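Side-chain contacts in phosphatidylinositol-specific phospholipase C (Listeria monocytogenes, PDB 2PLC), which belongs to the phosphatidylinositol-specific phospholipase C family and has the TIM-barrel-type fold of its X domain: residues A[90-93]-A[94-97]; A[143-146]-A[147-151]. All coordinates share one frame; numbering follows the deposited sequence.

In the fold
Going from the N terminus, the chain first reaches contact 1, residues 90-97, where helix 82-95 ends and turns toward strand 101-107. Contact 2, residues 143-151, comes later, in the loop that leads from strand 132-134 to strand 152-157. Each contact closes a short local turn, and the two follow in series without nesting or crossing. Strands 101-107 and 152-157 are parallel neighbours in one sheet, so both contacts lie on the approaches to adjacent strands. Their centres are about 14 Å apart, and they touch: Leu93 packs against the backbone of Gly150 and Lys151, and the carbonyl of Pro97 lies near Arg149.

Contact 1 of 2, residues A[90-93]-A[94-97]; sequences TQFL and KKNP
Phe92 and Asn96 meet twice, through the backbone carbonyl and through the aromatic ring. Phe92 O takes a bond from Asn96 N at 2.9 Å and a second from the side-chain amide, Asn96 ND2, at 3.0 Å, so one carbonyl is gripped by two donors of the same residue. With its CG anti to the carbonyl carbon (chi1 -45°), Asn96 folds its amide back toward the helix, and ND2 comes to rest over one face of the Phe92 ring, offset toward the rim and 3.3 Å from Phe92 CE1. The amide and ring planes are 41° apart, an inclined approach and not a flat stack.

One residue back, Lys95 N makes a hydrogen bond to Gln91 O at 3.1 Å, while Lys94 N makes a weak hydrogen bond to Thr90 O. The side chain of Lys94 runs alongside that of Gln91, the two pointing the same way. Beyond the last turn, the CA of Pro97 approaches Leu93 O at 3.2 Å in a C-H...O contact.

In the next shell, Gln5 NE2 bonds to Asn96 OD1; this bond and that of ND2 to Phe92 O together fix how the amide is turned. Tyr51 and Leu54 of helix 50-55 pack on Phe92, and Tyr51 also bonds to Lys95 NZ. This is a helix C terminus: Asn96 leaves helical geometry while its side chain turns back to the final turn of helix 82-95, with proline next.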
loop_
_atom_site.group_PDB
_atom_site.type_symbol
_atom_site.label_atom_id
_atom_site.label_comp_id
_atom_site.label_asym_id
_atom_site.label_seq_id
_atom_site.Cartn_x
_atom_site.Cartn_y
_atom_site.Cartn_z
ATOM N N THR A 90 12.247 -1.326 7.802
ATOM C CA THR A 90 13.418 -0.542 8.159
ATOM C C THR A 90 14.725 -1.145 7.643
ATOM O O THR A 90 15.582 -0.421 7.141
ATOM C CB THR A 90 13.449 -0.345 9.671
ATOM O OG1 THR A 90 12.413 0.574 10.027
ATOM C CG2 THR A 90 14.769 0.195 10.123
ATOM N N GLN A 91 14.871 -2.463 7.742
ATOM C CA GLN A 91 16.074 -3.127 7.252
ATOM C C GLN A 91 16.177 -2.997 5.738
ATOM O O GLN A 91 17.274 -2.868 5.191
ATOM C CB GLN A 91 16.089 -4.603 7.655
ATOM C CG GLN A 91 16.457 -4.841 9.113
ATOM C CD GLN A 91 17.818 -4.261 9.478
ATOM O OE1 GLN A 91 18.856 -4.744 9.019
ATOM N NE2 GLN A 91 17.817 -3.218 10.301
ATOM N N PHE A 92 15.029 -3.022 5.063
ATOM C CA PHE A 92 14.991 -2.898 3.612
ATOM C C PHE A 92 15.397 -1.491 3.190
ATOM O O PHE A 92 16.172 -1.316 2.250
ATOM C CB PHE A 92 13.592 -3.206 3.080
ATOM C CG PHE A 92 13.464 -3.028 1.597
ATOM C CD1 PHE A 92 13.937 -4.000 0.728
ATOM C CD2 PHE A 92 12.903 -1.871 1.065
ATOM C CE1 PHE A 92 13.859 -3.826 -0.648
ATOM C CE2 PHE A 92 12.821 -1.684 -0.314
ATOM C CZ PHE A 92 13.301 -2.665 -1.170
ATOM N N LEU A 93 14.839 -0.493 3.870
ATOM C CA LEU A 93 15.143 0.906 3.579
ATOM C C LEU A 93 16.581 1.277 3.919
ATOM O O LEU A 93 17.113 2.263 3.404
ATOM C CB LEU A 93 14.187 1.822 4.334
ATOM C CG LEU A 93 12.754 1.796 3.820
ATOM C CD1 LEU A 93 11.867 2.627 4.720
ATOM C CD2 LEU A 93 12.726 2.307 2.389
ATOM N N LYS A 94 17.193 0.494 4.804
ATOM C CA LYS A 94 18.571 0.713 5.226
ATOM C C LYS A 94 19.507 0.183 4.143
ATOM O O LYS A 94 20.529 0.793 3.832
ATOM C CB LYS A 94 18.829 -0.016 6.549
ATOM C CG LYS A 94 20.210 0.211 7.146
ATOM C CD LYS A 94 20.431 -0.607 8.419
ATOM C CE LYS A 94 19.498 -0.175 9.548
ATOM N NZ LYS A 94 19.780 -0.900 10.826
ATOM N N LYS A 95 19.117 -0.941 3.551
ATOM C CA LYS A 95 19.891 -1.601 2.506
ATOM C C LYS A 95 19.729 -0.890 1.151
ATOM O O LYS A 95 20.669 -0.817 0.359
ATOM C CB LYS A 95 19.438 -3.058 2.400
ATOM C CG LYS A 95 20.511 -4.039 1.951
ATOM C CD LYS A 95 19.934 -5.065 0.982
ATOM C CE LYS A 95 18.650 -5.677 1.518
ATOM N NZ LYS A 95 17.680 -5.921 0.412
ATOM N N ASN A 96 18.526 -0.380 0.894
ATOM C CA ASN A 96 18.207 0.332 -0.346
ATOM C C ASN A 96 17.628 1.681 0.084
ATOM O O ASN A 96 16.420 1.899 0.013
ATOM C CB ASN A 96 17.169 -0.459 -1.140
ATOM C CG ASN A 96 17.488 -1.936 -1.190
ATOM O OD1 ASN A 96 18.279 -2.386 -2.017
ATOM N ND2 ASN A 96 16.894 -2.699 -0.279
ATOM N N PRO A 97 18.505 2.615 0.499
ATOM C CA PRO A 97 18.202 3.967 0.979
ATOM C C PRO A 97 17.531 5.001 0.071
ATOM O O PRO A 97 17.195 6.089 0.538
ATOM C CB PRO A 97 19.560 4.450 1.478
ATOM C CG PRO A 97 20.490 3.827 0.506
ATOM C CD PRO A 97 19.965 2.420 0.414
#

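Contact 2 of 2, residues A[143-146]-A[147-151]; sequences PTLK and DVRGK
Thr144 and Asp147 are joined by side chain and backbone. The hydroxyl Thr144 OG1 donates to Asp147 OD2 at 3.2 Å, reaching it from above the carboxylate plane, 57° out of it; a chi1 of 62° sets OG1 between the backbone N and the carbonyl carbon. A water also donates to Asp147 OD2 and accepts weakly from Thr144 N, bridging side chain to backbone. Thr144 O receives weak bonds from Asp147 N and Val148 N.

Among charged groups, Lys146 NZ faces Asp147 OD1 in a long salt bridge of 3.9 Å. Leu145 CB packs as an aliphatic carbon on a flat cation, over the centre of one face of the Arg149 guanidinium and 3.9 Å from Arg149 CZ; the bend at chi2 (-62°) turns the arginine chain back to lay that face there. Pro143 CG makes an apolar contact with Val148 CG1 at 3.8 Å, the side chains nearly at right angles.

The guanidinium is held from outside by a salt bridge to Asp12 and by the carbonyls of Met7, Leu10 and Lys98. A type I turn over Lys146-Arg149 runs into a type II turn over Val148-Lys151, carrying the loop after strand 132-134 past the N-terminal segment toward strand 152-157; Lys151, just ahead of it, makes a backbone hydrogen bond with Ile101 of strand 101-107.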
loop_
_atom_site.group_PDB
_atom_site.type_symbol
_atom_site.label_atom_id
_atom_site.label_comp_id
_atom_site.label_asym_id
_atom_site.label_seq_id
_atom_site.Cartn_x
_atom_site.Cartn_y
_atom_site.Cartn_z
ATOM N N PRO A 143 4.401 14.885 -1.224
ATOM C CA PRO A 143 5.844 15.113 -1.359
ATOM C C PRO A 143 6.504 14.544 -2.604
ATOM O O PRO A 143 5.952 13.682 -3.284
ATOM C CB PRO A 143 6.405 14.454 -0.105
ATOM C CG PRO A 143 5.486 13.299 0.089
ATOM C CD PRO A 143 4.132 13.934 -0.130
ATOM N N THR A 144 7.697 15.056 -2.888
ATOM C CA THR A 144 8.495 14.612 -4.019
ATOM C C THR A 144 9.434 13.534 -3.495
ATOM O O THR A 144 9.598 13.384 -2.283
ATOM C CB THR A 144 9.323 15.772 -4.634
ATOM O OG1 THR A 144 10.253 16.279 -3.670
ATOM C CG2 THR A 144 8.405 16.897 -5.068
ATOM N N LEU A 145 10.040 12.780 -4.405
ATOM C CA LEU A 145 10.953 11.712 -4.024
ATOM C C LEU A 145 12.122 12.203 -3.181
ATOM O O LEU A 145 12.709 11.437 -2.417
ATOM C CB LEU A 145 11.485 10.999 -5.264
ATOM C CG LEU A 145 10.542 10.051 -5.998
ATOM C CD1 LEU A 145 11.281 9.428 -7.156
ATOM C CD2 LEU A 145 10.070 8.963 -5.055
ATOM N N LYS A 146 12.451 13.482 -3.312
ATOM C CA LYS A 146 13.557 14.051 -2.563
ATOM C C LYS A 146 13.261 13.994 -1.064
ATOM O O LYS A 146 14.093 13.532 -0.280
ATOM C CB LYS A 146 13.814 15.490 -3.022
ATOM C CG LYS A 146 15.226 16.003 -2.757
ATOM C CD LYS A 146 15.339 16.717 -1.412
ATOM C CE LYS A 146 15.113 18.231 -1.532
ATOM N NZ LYS A 146 13.783 18.621 -2.099
ATOM N N ASP A 147 12.045 14.388 -0.689
ATOM C CA ASP A 147 11.611 14.417 0.711
ATOM C C ASP A 147 11.346 13.060 1.371
ATOM O O ASP A 147 11.359 12.953 2.600
ATOM C CB ASP A 147 10.355 15.284 0.848
ATOM C CG ASP A 147 10.545 16.684 0.292
ATOM O OD1 ASP A 147 11.462 17.393 0.762
ATOM O OD2 ASP A 147 9.778 17.072 -0.618
ATOM N N VAL A 148 11.096 12.035 0.560
ATOM C CA VAL A 148 10.800 10.701 1.076
ATOM C C VAL A 148 11.868 9.640 0.803
ATOM O O VAL A 148 11.588 8.447 0.901
ATOM C CB VAL A 148 9.431 10.184 0.544
ATOM C CG1 VAL A 148 8.287 10.995 1.130
ATOM C CG2 VAL A 148 9.393 10.247 -0.977
ATOM N N ARG A 149 13.087 10.055 0.468
ATOM C CA ARG A 149 14.151 9.082 0.210
ATOM C C ARG A 149 14.451 8.266 1.476
ATOM O O ARG A 149 14.709 8.827 2.548
ATOM C CB ARG A 149 15.429 9.775 -0.282
ATOM C CG ARG A 149 15.357 10.360 -1.689
ATOM C CD ARG A 149 15.110 9.302 -2.758
ATOM N NE ARG A 149 15.249 9.853 -4.106
ATOM C CZ ARG A 149 14.921 9.218 -5.231
ATOM N NH1 ARG A 149 14.423 7.989 -5.198
ATOM N NH2 ARG A 149 15.094 9.814 -6.402
ATOM N N GLY A 150 14.383 6.941 1.347
ATOM C CA GLY A 150 14.644 6.056 2.469
ATOM C C GLY A 150 13.664 6.211 3.619
ATOM O O GLY A 150 14.005 5.915 4.767
ATOM N N LYS A 151 12.445 6.656 3.320
ATOM C CA LYS A 151 11.439 6.850 4.360
ATOM C C LYS A 151 10.096 6.187 4.093
ATOM O O LYS A 151 9.829 5.710 2.991
ATOM C CB LYS A 151 11.246 8.343 4.641
ATOM C CG LYS A 151 12.337 8.929 5.523
ATOM C CD LYS A 151 12.255 10.443 5.588
ATOM C CE LYS A 151 13.127 10.998 6.709
ATOM N NZ LYS A 151 14.542 10.543 6.608
HETATM O O HOH W 1 7.291 18.121 -1.627
#